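Long-range contacts in ancestral congerin Con-anc (PDB 3AJY), which probably binds beta-galactoside sugars as a reconstructed ancestor of the fish galectins called congerins, and here holds galactose and glucose: residues Phe10-Gly15 with Ile90-Asn95; Tyr27-Ser32 with Phe50-Asp55; Phe31-Gly36 with Glu84-Thr89. One frame throughout, in Å; residues are numbered along the deposited sequence.

Interaction 1 of 3, residues Phe10-Gly15 with Ile90-Asn95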
loop_
_atom_site.group_PDB
_atom_site.type_symbol
_atom_site.label_atom_id
_atom_site.label_comp_id
_atom_site.label_asym_id
_atom_site.label_seq_id
_atom_site.Cartn_x
_atom_site.Cartn_y
_atom_site.Cartn_z
ATOM N N PHE A 10 2.138 4.611 6.065
ATOM C CA PHE A 10 0.727 4.277 6.171
ATOM C C PHE A 10 0.376 4.073 7.624
ATOM O O PHE A 10 0.597 2.997 8.176
ATOM C CB PHE A 10 0.344 3.069 5.297
ATOM C CG PHE A 10 -0.001 3.429 3.856
ATOM C CD1 PHE A 10 0.197 4.731 3.360
ATOM C CD2 PHE A 10 -0.498 2.451 2.986
ATOM C CE1 PHE A 10 -0.119 5.060 2.025
ATOM C CE2 PHE A 10 -0.812 2.764 1.648
ATOM C CZ PHE A 10 -0.626 4.065 1.164
ATOM N N ASP A 11 -0.138 5.134 8.240
ATOM C CA ASP A 11 -0.588 5.099 9.615
ATOM C C ASP A 11 -2.129 4.977 9.584
ATOM O O ASP A 11 -2.853 5.983 9.516
ATOM C CB ASP A 11 -0.080 6.367 10.322
ATOM C CG ASP A 11 -0.309 6.376 11.829
ATOM O OD1 ASP A 11 -0.849 5.400 12.413
ATOM O OD2 ASP A 11 0.057 7.413 12.442
ATOM N N PHE A 12 -2.621 3.731 9.584
ATOM C CA PHE A 12 -4.066 3.481 9.503
ATOM C C PHE A 12 -4.636 3.631 10.897
ATOM O O PHE A 12 -4.723 2.668 11.673
ATOM C CB PHE A 12 -4.385 2.105 8.863
ATOM C CG PHE A 12 -5.868 1.850 8.620
ATOM C CD1 PHE A 12 -6.759 2.916 8.385
ATOM C CD2 PHE A 12 -6.374 0.532 8.597
ATOM C CE1 PHE A 12 -8.124 2.691 8.148
ATOM C CE2 PHE A 12 -7.739 0.289 8.362
ATOM C CZ PHE A 12 -8.624 1.377 8.138
ATOM N N LYS A 13 -4.974 4.873 11.223
ATOM C CA LYS A 13 -5.427 5.230 12.552
ATOM C C LYS A 13 -6.829 5.832 12.458
ATOM O O LYS A 13 -7.324 6.041 11.361
ATOM C CB LYS A 13 -4.427 6.198 13.212
ATOM C CG LYS A 13 -4.301 7.566 12.521
ATOM C CD LYS A 13 -3.335 8.449 13.299
ATOM C CE LYS A 13 -3.035 9.743 12.563
ATOM N NZ LYS A 13 -1.792 10.352 13.132
ATOM N N VAL A 14 -7.478 6.075 13.595
ATOM C CA VAL A 14 -8.832 6.667 13.606
ATOM C C VAL A 14 -8.883 7.922 12.718
ATOM O O VAL A 14 -8.011 8.791 12.813
ATOM C CB VAL A 14 -9.319 6.987 15.062
ATOM C CG1 VAL A 14 -10.677 7.710 15.059
ATOM C CG2 VAL A 14 -9.380 5.722 15.898
ATOM N N GLY A 15 -9.886 7.989 11.840
ATOM C CA GLY A 15 -10.039 9.119 10.926
ATOM C C GLY A 15 -9.351 8.969 9.577
ATOM O O GLY A 15 -9.572 9.783 8.677
ATOM N N ILE A 90 -12.510 1.560 4.052
ATOM C CA ILE A 90 -12.725 1.275 5.471
ATOM C C ILE A 90 -12.156 2.407 6.313
ATOM O O ILE A 90 -11.062 2.902 6.055
ATOM C CB ILE A 90 -12.002 -0.035 5.918
ATOM C CG1 ILE A 90 -12.441 -1.232 5.055
ATOM C CG2 ILE A 90 -12.283 -0.309 7.404
ATOM C CD1 ILE A 90 -11.562 -2.491 5.234
ATOM N N THR A 91 -12.908 2.821 7.315
ATOM C CA THR A 91 -12.405 3.766 8.293
ATOM C C THR A 91 -13.010 3.331 9.604
ATOM O O THR A 91 -13.930 2.517 9.616
ATOM C CB THR A 91 -12.796 5.247 7.953
ATOM O OG1 THR A 91 -12.067 6.134 8.809
ATOM C CG2 THR A 91 -14.263 5.484 8.153
ATOM N N PHE A 92 -12.511 3.872 10.701
ATOM C CA PHE A 92 -13.018 3.476 12.001
ATOM C C PHE A 92 -12.813 4.511 13.088
ATOM O O PHE A 92 -11.893 5.308 13.021
ATOM C CB PHE A 92 -12.373 2.157 12.448
ATOM C CG PHE A 92 -10.891 2.232 12.651
ATOM C CD1 PHE A 92 -10.021 2.073 11.578
ATOM C CD2 PHE A 92 -10.359 2.400 13.922
ATOM C CE1 PHE A 92 -8.657 2.124 11.762
ATOM C CE2 PHE A 92 -8.983 2.445 14.120
ATOM C CZ PHE A 92 -8.128 2.310 13.040
ATOM N N ASP A 93 -13.663 4.448 14.108
ATOM C CA ASP A 93 -13.388 5.106 15.378
ATOM C C ASP A 93 -13.180 4.054 16.486
ATOM O O ASP A 93 -13.087 2.841 16.196
ATOM C CB ASP A 93 -14.479 6.134 15.698
ATOM C CG ASP A 93 -15.847 5.522 15.805
ATOM O OD1 ASP A 93 -16.808 6.133 15.284
ATOM O OD2 ASP A 93 -15.962 4.439 16.421
ATOM N N THR A 94 -13.091 4.488 17.742
ATOM C CA THR A 94 -12.863 3.532 18.844
ATOM C C THR A 94 -14.024 2.554 19.061
ATOM O O THR A 94 -13.860 1.525 19.718
ATOM C CB THR A 94 -12.519 4.221 20.194
ATOM O OG1 THR A 94 -13.378 5.358 20.391
ATOM C CG2 THR A 94 -11.044 4.640 20.224
ATOM N N ASN A 95 -15.188 2.871 18.505
ATOM C CA ASN A 95 -16.370 2.026 18.684
ATOM C C ASN A 95 -16.692 1.119 17.491
ATOM O O ASN A 95 -17.084 -0.043 17.666
ATOM C CB ASN A 95 -17.591 2.882 19.029
ATOM C CG ASN A 95 -17.423 3.641 20.340
ATOM O OD1 ASN A 95 -17.039 3.067 21.374
ATOM N ND2 ASN A 95 -17.696 4.934 20.303
HETATM O O HOH W 1 -10.148 5.289 10.542
HETATM O O HOH W 2 -12.889 7.470 10.770
#
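Two first torsions bring Phe12 and Phe92 together. The Phe12 ring stands anti to its main-chain nitrogen (chi1 -174°) and reaches toward Ile90 and Phe92. A chi1 of 63° tucks CG of Phe92 back over its own main chain and sends the ring across to the other segment. The contact lies at one end of the galectin beta sandwich. The short edge strand 12-13 belongs to one sheet, and strand 85-92 to the other. The rings form a T-shaped pair with centroids 5.0 Å apart and planes at 86°. Phe92 is the edge and Phe12 the face: Phe92 CE1 sits 3.6 Å above the centre of the Phe12 ring. Leu118 of strand 117-125 packs against both rings. Phe12 O lies at the edge of the Phe92 ring, in its plane, 3.7 Å from Phe92 CZ. Phe12 is the centre of an inverse gamma turn. Val14 lies across Phe92. Its CG2 touches Phe92 CE2 at 3.7 Å, while Val14 CA makes a CA-H...O contact with Phe92 O at 3.4 Å. No direct hydrogen bond joins the segments. Two waters bridge them instead. Water 1 donates to Thr91 OG1 at 2.7 Å, accepts from Phe92 N at 2.8 Å and accepts weakly from Gly15 N. Water 2 donates to Thr91 OG1 and bonds weakly to Gly15 N and Phe92 O. Thr91 OG1 is also hydrogen-bonded to Lys16 O. Asp93 OD1 is hydrogen-bonded to Tyr98 OH, and Asp93 OD2 closes an Asx turn by accepting from Asn95 N at 2.7 Å.

Interaction 2 of 3, residues Tyr27-Ser32 with Phe50-Asp55. With GAL (beta-D-galactopyranose), chain C.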
loop_
_atom_site.group_PDB
_atom_site.type_symbol
_atom_site.label_atom_id
_atom_site.label_comp_id
_atom_site.label_asym_id
_atom_site.label_seq_id
_atom_site.Cartn_x
_atom_site.Cartn_y
_atom_site.Cartn_z
ATOM N N TYR A 27 -13.090 -17.471 -11.387
ATOM C CA TYR A 27 -13.956 -18.295 -10.589
ATOM C C TYR A 27 -13.589 -17.984 -9.164
ATOM O O TYR A 27 -12.414 -17.795 -8.846
ATOM C CB TYR A 27 -13.714 -19.779 -10.872
ATOM C CG TYR A 27 -14.083 -20.227 -12.270
ATOM C CD1 TYR A 27 -13.104 -20.395 -13.237
ATOM C CD2 TYR A 27 -15.410 -20.496 -12.618
ATOM C CE1 TYR A 27 -13.420 -20.827 -14.522
ATOM C CE2 TYR A 27 -15.741 -20.921 -13.907
ATOM C CZ TYR A 27 -14.731 -21.085 -14.852
ATOM O OH TYR A 27 -15.022 -21.512 -16.140
ATOM N N ALA A 28 -14.593 -17.925 -8.305
ATOM C CA ALA A 28 -14.398 -17.473 -6.945
ATOM C C ALA A 28 -15.437 -18.064 -6.036
ATOM O O ALA A 28 -16.618 -18.055 -6.357
ATOM C CB ALA A 28 -14.470 -15.938 -6.885
ATOM N N LYS A 29 -14.994 -18.562 -4.884
ATOM C CA LYS A 29 -15.905 -18.947 -3.819
ATOM C C LYS A 29 -16.081 -17.780 -2.853
ATOM O O LYS A 29 -17.192 -17.494 -2.420
ATOM C CB LYS A 29 -15.372 -20.155 -3.037
ATOM C CG LYS A 29 -15.411 -21.479 -3.771
ATOM C CD LYS A 29 -15.538 -22.651 -2.761
ATOM C CE LYS A 29 -14.374 -22.725 -1.718
ATOM N NZ LYS A 29 -14.680 -23.654 -0.551
ATOM N N ARG A 30 -14.966 -17.131 -2.517
ATOM C CA ARG A 30 -14.931 -16.059 -1.511
ATOM C C ARG A 30 -13.655 -15.259 -1.686
ATOM O O ARG A 30 -12.677 -15.756 -2.240
ATOM C CB ARG A 30 -14.949 -16.651 -0.093
ATOM C CG ARG A 30 -13.700 -17.526 0.180
ATOM C CD ARG A 30 -13.892 -18.655 1.198
ATOM N NE ARG A 30 -13.941 -18.161 2.551
ATOM C CZ ARG A 30 -13.201 -18.569 3.580
ATOM N NH1 ARG A 30 -13.396 -17.975 4.733
ATOM N NH2 ARG A 30 -12.298 -19.554 3.485
ATOM N N PHE A 31 -13.656 -14.009 -1.231
ATOM C CA PHE A 31 -12.413 -13.305 -0.992
ATOM C C PHE A 31 -12.600 -12.404 0.217
ATOM O O PHE A 31 -13.724 -11.960 0.497
ATOM C CB PHE A 31 -11.926 -12.553 -2.246
ATOM C CG PHE A 31 -12.575 -11.212 -2.451
ATOM C CD1 PHE A 31 -13.838 -11.118 -3.019
ATOM C CD2 PHE A 31 -11.910 -10.040 -2.086
ATOM C CE1 PHE A 31 -14.443 -9.862 -3.216
ATOM C CE2 PHE A 31 -12.508 -8.791 -2.277
ATOM C CZ PHE A 31 -13.774 -8.711 -2.838
ATOM N N SER A 32 -11.515 -12.152 0.948
ATOM C CA SER A 32 -11.582 -11.384 2.190
ATOM C C SER A 32 -10.584 -10.247 2.240
ATOM O O SER A 32 -9.526 -10.287 1.614
ATOM C CB SER A 32 -11.409 -12.283 3.423
ATOM O OG SER A 32 -10.133 -12.896 3.430
ATOM N N PHE A 50 -19.298 -15.611 -2.399
ATOM C CA PHE A 50 -20.169 -15.945 -3.500
ATOM C C PHE A 50 -20.858 -17.270 -3.193
ATOM O O PHE A 50 -22.075 -17.407 -3.338
ATOM C CB PHE A 50 -19.355 -16.053 -4.785
ATOM C CG PHE A 50 -18.590 -14.798 -5.116
ATOM C CD1 PHE A 50 -17.289 -14.613 -4.647
ATOM C CD2 PHE A 50 -19.177 -13.798 -5.881
ATOM C CE1 PHE A 50 -16.580 -13.454 -4.944
ATOM C CE2 PHE A 50 -18.477 -12.639 -6.183
ATOM C CZ PHE A 50 -17.188 -12.457 -5.711
ATOM N N ASN A 51 -20.070 -18.242 -2.746
ATOM C CA ASN A 51 -20.568 -19.586 -2.536
ATOM C C ASN A 51 -19.633 -20.249 -1.535
ATOM O O ASN A 51 -18.552 -20.684 -1.919
ATOM C CB ASN A 51 -20.580 -20.342 -3.885
ATOM C CG ASN A 51 -20.841 -21.840 -3.733
ATOM O OD1 ASN A 51 -21.791 -22.257 -3.064
ATOM N ND2 ASN A 51 -20.000 -22.654 -4.373
ATOM N N TYR A 52 -20.030 -20.275 -0.260
ATOM C CA TYR A 52 -19.230 -20.917 0.804
ATOM C C TYR A 52 -20.220 -21.483 1.816
ATOM O O TYR A 52 -20.867 -20.739 2.545
ATOM C CB TYR A 52 -18.235 -19.922 1.458
ATOM C CG TYR A 52 -17.151 -20.554 2.340
ATOM C CD1 TYR A 52 -16.064 -21.221 1.772
ATOM C CD2 TYR A 52 -17.203 -20.464 3.733
ATOM C CE1 TYR A 52 -15.067 -21.801 2.571
ATOM C CE2 TYR A 52 -16.208 -21.048 4.545
ATOM C CZ TYR A 52 -15.145 -21.711 3.947
ATOM O OH TYR A 52 -14.138 -22.299 4.712
ATOM N N GLY A 53 -20.356 -22.807 1.822
ATOM C CA GLY A 53 -21.385 -23.482 2.596
ATOM C C GLY A 53 -22.755 -22.916 2.275
ATOM O O GLY A 53 -23.091 -22.696 1.106
ATOM N N ALA A 54 -23.533 -22.656 3.319
ATOM C CA ALA A 54 -24.878 -22.118 3.178
ATOM C C ALA A 54 -24.868 -20.641 2.765
ATOM O O ALA A 54 -25.910 -20.091 2.426
ATOM C CB ALA A 54 -25.636 -22.288 4.461
ATOM N N ASP A 55 -23.691 -20.017 2.807
ATOM C CA ASP A 55 -23.534 -18.614 2.445
ATOM C C ASP A 55 -23.427 -18.395 0.933
ATOM O O ASP A 55 -22.403 -18.699 0.320
ATOM C CB ASP A 55 -22.318 -18.008 3.172
ATOM C CG ASP A 55 -22.492 -17.990 4.693
ATOM O OD1 ASP A 55 -23.591 -17.632 5.159
ATOM O OD2 ASP A 55 -21.538 -18.330 5.436
HETATM C C1 GAL C . -14.841 -19.700 8.799
HETATM C C2 GAL C . -13.797 -19.729 7.689
HETATM C C3 GAL C . -12.658 -18.755 7.983
HETATM C C4 GAL C . -13.226 -17.367 8.310
HETATM C C5 GAL C . -14.260 -17.468 9.437
HETATM C C6 GAL C . -14.887 -16.118 9.827
HETATM O O2 GAL C . -13.288 -21.035 7.559
HETATM O O3 GAL C . -11.828 -18.694 6.839
HETATM O O4 GAL C . -13.820 -16.814 7.150
HETATM O O5 GAL C . -15.282 -18.377 9.075
HETATM O O6 GAL C . -15.740 -16.288 10.951
#
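Arg30 runs out from CB along Tyr52 towards the bound galactose. CB and CG lead off the strand, and CD is the first atom to touch Tyr52, 3.4 Å from its CD1. A bend at chi3 (-75°) then lays the rest of the side chain along the ring. NE sits 3.7 Å above the plane of the Tyr52 ring, over its centre. CZ follows, and the guanidinium lies flat on the ring with planes 19° apart, a stacked cation-pi pair. NH2 ends near Tyr52 OH. NH1 points off the ring to the sugar and gives a nearly straight bond to GAL O3 (2.7 Å, 175°). GAL O4 also lies 2.7 Å from Arg30 NH1, at the guanidinium edge. A salt bridge from Asp47 to NH1 probably helps set this end. Arg30 and Tyr52, from the hairpin of strands 30-35 and 41-52, belong to the galectin glycan pocket, which lies across strands 30-35 to 68-75 of one sheet. His45, Asn62 and Glu72 also bond the galactose. Tyr52 OH shares a hydrogen bond with GAL O2 at 3.2 Å, and the Tyr52 side chain also touches a bound glucose (BGC). At the edge of the Tyr52 ring, Lys29 NZ comes within 3.6 Å of CD1. Behind the pocket the two backbones are tied at Lys29 O, which accepts from Asn51 N at 3.0 Å and weakly from Phe50 N. Phe50 CE1 packs against Ala28 CB at 3.8 Å and touches Phe31 CD1. After Tyr52 the chain reverses in a type II' turn to Asp55.

Interaction 3 of 3, residues Phe31-Gly36 with Glu84-Thr89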
loop_
_atom_site.group_PDB
_atom_site.type_symbol
_atom_site.label_atom_id
_atom_site.label_comp_id
_atom_site.label_asym_id
_atom_site.label_seq_id
_atom_site.Cartn_x
_atom_site.Cartn_y
_atom_site.Cartn_z
ATOM N N PHE A 31 -13.656 -14.009 -1.231
ATOM C CA PHE A 31 -12.413 -13.305 -0.992
ATOM C C PHE A 31 -12.600 -12.404 0.217
ATOM O O PHE A 31 -13.724 -11.960 0.497
ATOM C CB PHE A 31 -11.926 -12.553 -2.246
ATOM C CG PHE A 31 -12.575 -11.212 -2.451
ATOM C CD1 PHE A 31 -13.838 -11.118 -3.019
ATOM C CD2 PHE A 31 -11.910 -10.040 -2.086
ATOM C CE1 PHE A 31 -14.443 -9.862 -3.216
ATOM C CE2 PHE A 31 -12.508 -8.791 -2.277
ATOM C CZ PHE A 31 -13.774 -8.711 -2.838
ATOM N N SER A 32 -11.515 -12.152 0.948
ATOM C CA SER A 32 -11.582 -11.384 2.190
ATOM C C SER A 32 -10.584 -10.247 2.240
ATOM O O SER A 32 -9.526 -10.287 1.614
ATOM C CB SER A 32 -11.409 -12.283 3.423
ATOM O OG SER A 32 -10.133 -12.896 3.430
ATOM N N ILE A 33 -10.983 -9.198 2.949
ATOM C CA ILE A 33 -10.096 -8.121 3.330
ATOM C C ILE A 33 -9.937 -8.261 4.823
ATOM O O ILE A 33 -10.916 -8.460 5.527
ATOM C CB ILE A 33 -10.698 -6.737 2.946
ATOM C CG1 ILE A 33 -10.888 -6.653 1.422
ATOM C CG2 ILE A 33 -9.829 -5.593 3.496
ATOM C CD1 ILE A 33 -9.608 -6.987 0.576
ATOM N N ASN A 34 -8.697 -8.207 5.298
ATOM C CA ASN A 34 -8.388 -8.409 6.707
ATOM C C ASN A 34 -7.505 -7.298 7.253
ATOM O O ASN A 34 -6.459 -6.988 6.693
ATOM C CB ASN A 34 -7.675 -9.748 6.885
ATOM C CG ASN A 34 -8.423 -10.874 6.243
ATOM O OD1 ASN A 34 -9.463 -11.308 6.742
ATOM N ND2 ASN A 34 -7.913 -11.351 5.121
ATOM N N VAL A 35 -7.929 -6.697 8.351
ATOM C CA VAL A 35 -7.120 -5.674 8.968
ATOM C C VAL A 35 -7.008 -5.916 10.470
ATOM O O VAL A 35 -7.993 -6.237 11.126
ATOM C CB VAL A 35 -7.642 -4.254 8.632
ATOM C CG1 VAL A 35 -7.531 -3.997 7.120
ATOM C CG2 VAL A 35 -9.085 -4.093 9.044
ATOM N N GLY A 36 -5.793 -5.777 10.996
ATOM C CA GLY A 36 -5.559 -5.969 12.415
ATOM C C GLY A 36 -4.101 -5.825 12.771
ATOM O O GLY A 36 -3.456 -4.853 12.391
ATOM N N GLU A 84 -14.552 -9.550 -11.882
ATOM C CA GLU A 84 -14.713 -8.084 -11.932
ATOM C C GLU A 84 -13.867 -7.315 -10.911
ATOM O O GLU A 84 -13.470 -7.860 -9.885
ATOM C CB GLU A 84 -16.181 -7.716 -11.730
ATOM C CG GLU A 84 -17.137 -8.397 -12.702
ATOM C CD GLU A 84 -18.295 -7.501 -13.100
ATOM O OE1 GLU A 84 -18.027 -6.338 -13.469
ATOM O OE2 GLU A 84 -19.466 -7.956 -13.061
ATOM N N TYR A 85 -13.611 -6.036 -11.209
ATOM C CA TYR A 85 -12.991 -5.095 -10.279
ATOM C C TYR A 85 -13.756 -5.022 -8.964
ATOM O O TYR A 85 -14.986 -5.053 -8.946
ATOM C CB TYR A 85 -12.912 -3.701 -10.929
ATOM C CG TYR A 85 -12.304 -2.610 -10.066
ATOM C CD1 TYR A 85 -10.940 -2.605 -9.779
ATOM C CD2 TYR A 85 -13.091 -1.569 -9.562
ATOM C CE1 TYR A 85 -10.369 -1.608 -9.013
ATOM C CE2 TYR A 85 -12.529 -0.550 -8.784
ATOM C CZ TYR A 85 -11.169 -0.584 -8.516
ATOM O OH TYR A 85 -10.588 0.388 -7.760
ATOM N N PHE A 86 -13.024 -4.974 -7.855
ATOM C CA PHE A 86 -13.649 -4.683 -6.576
ATOM C C PHE A 86 -12.995 -3.459 -5.960
ATOM O O PHE A 86 -11.834 -3.156 -6.220
ATOM C CB PHE A 86 -13.593 -5.877 -5.619
ATOM C CG PHE A 86 -12.226 -6.127 -5.027
ATOM C CD1 PHE A 86 -11.380 -7.074 -5.587
ATOM C CD2 PHE A 86 -11.805 -5.429 -3.888
ATOM C CE1 PHE A 86 -10.101 -7.310 -5.030
ATOM C CE2 PHE A 86 -10.547 -5.636 -3.333
ATOM C CZ PHE A 86 -9.676 -6.581 -3.922
ATOM N N GLU A 87 -13.746 -2.742 -5.144
ATOM C CA GLU A 87 -13.150 -1.652 -4.399
ATOM C C GLU A 87 -13.869 -1.483 -3.081
ATOM O O GLU A 87 -15.102 -1.524 -3.026
ATOM C CB GLU A 87 -13.148 -0.356 -5.204
ATOM C CG GLU A 87 -12.122 0.654 -4.713
ATOM C CD GLU A 87 -12.343 2.039 -5.321
ATOM O OE1 GLU A 87 -12.021 2.217 -6.512
ATOM O OE2 GLU A 87 -12.841 2.937 -4.606
ATOM N N ILE A 88 -13.094 -1.314 -2.019
ATOM C CA ILE A 88 -13.647 -1.213 -0.674
ATOM C C ILE A 88 -12.923 -0.119 0.090
ATOM O O ILE A 88 -11.711 -0.017 0.017
ATOM C CB ILE A 88 -13.533 -2.581 0.084
ATOM C CG1 ILE A 88 -14.252 -3.682 -0.698
ATOM C CG2 ILE A 88 -14.129 -2.511 1.477
ATOM C CD1 ILE A 88 -13.773 -5.105 -0.341
ATOM N N THR A 89 -13.664 0.712 0.811
ATOM C CA THR A 89 -13.051 1.726 1.697
ATOM C C THR A 89 -13.485 1.514 3.149
ATOM O O THR A 89 -14.677 1.310 3.436
ATOM C CB THR A 89 -13.364 3.169 1.222
ATOM O OG1 THR A 89 -12.800 3.364 -0.083
ATOM C CG2 THR A 89 -12.771 4.217 2.163
#
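The Phe86 ring takes the outer end of Phe31 on one face. Phe31 CE2 stands 3.6 Å above the Phe86 plane, over its centre, and Phe31 CZ is 3.7 Å from Phe86 CG. The planes are inclined at 43°, so the pair is neither a stack nor a T. Ile33 CD1 approaches the same Phe86 ring obliquely, 4.2 Å from CE2. The Phe31 ring is stacked with His48 and meets Phe80 edge-to-face. A first torsion of 74° folds Phe86 back above its own backbone and places the ring where Phe31 reaches it. One step along, Ile33 and Ile88 overlap side by side, pointing oppositely, with Ile33 CG1 3.7 Å from Ile88 CD1. All four side chains are buried and apolar. Between them in sequence, Ser32 and Glu87 turn away from the interface. Tyr85 OH donates to Glu87 OE1 at 2.6 Å. Asn34 ND2 donates to Ser32 OG, and Asn34 OD1 bonds His45, a galactose ligand, so Asn34 probably helps position it. This is part of the buried core between the two sheets of the galectin sandwich. Strands 31-35 and 85-89 belong to opposite sheets, run 27° apart and approach to 10.2 Å. Leu123 of strand 117-125 packs on Phe86, while Ile24 and Val20 of strand 18-24 touch Phe31 and Ile33.

How the interactions relate
From the N terminus, residues 10-15 come first, and interaction 1 closes the longest loop when they meet 90-95. It joins edge strand 12-13 of one sheet to the end of strand 85-92 of the other. The other two contacts fall within that loop. Both start from the strand 30-35 region and share Phe31 and Ser32. Interaction 2 returns early, at 50-55, and closes the hairpin of the sugar-binding sheet. Interaction 3 waits until 84-89, where the chain has crossed to the opposite sheet. Interactions 1 and 3 both use strand 85-92 and touch where Ile90 CD1 meets Ile33 CG2 at 4.0 Å. Interactions 1 and 2 lie on opposite sides of the chain's centre.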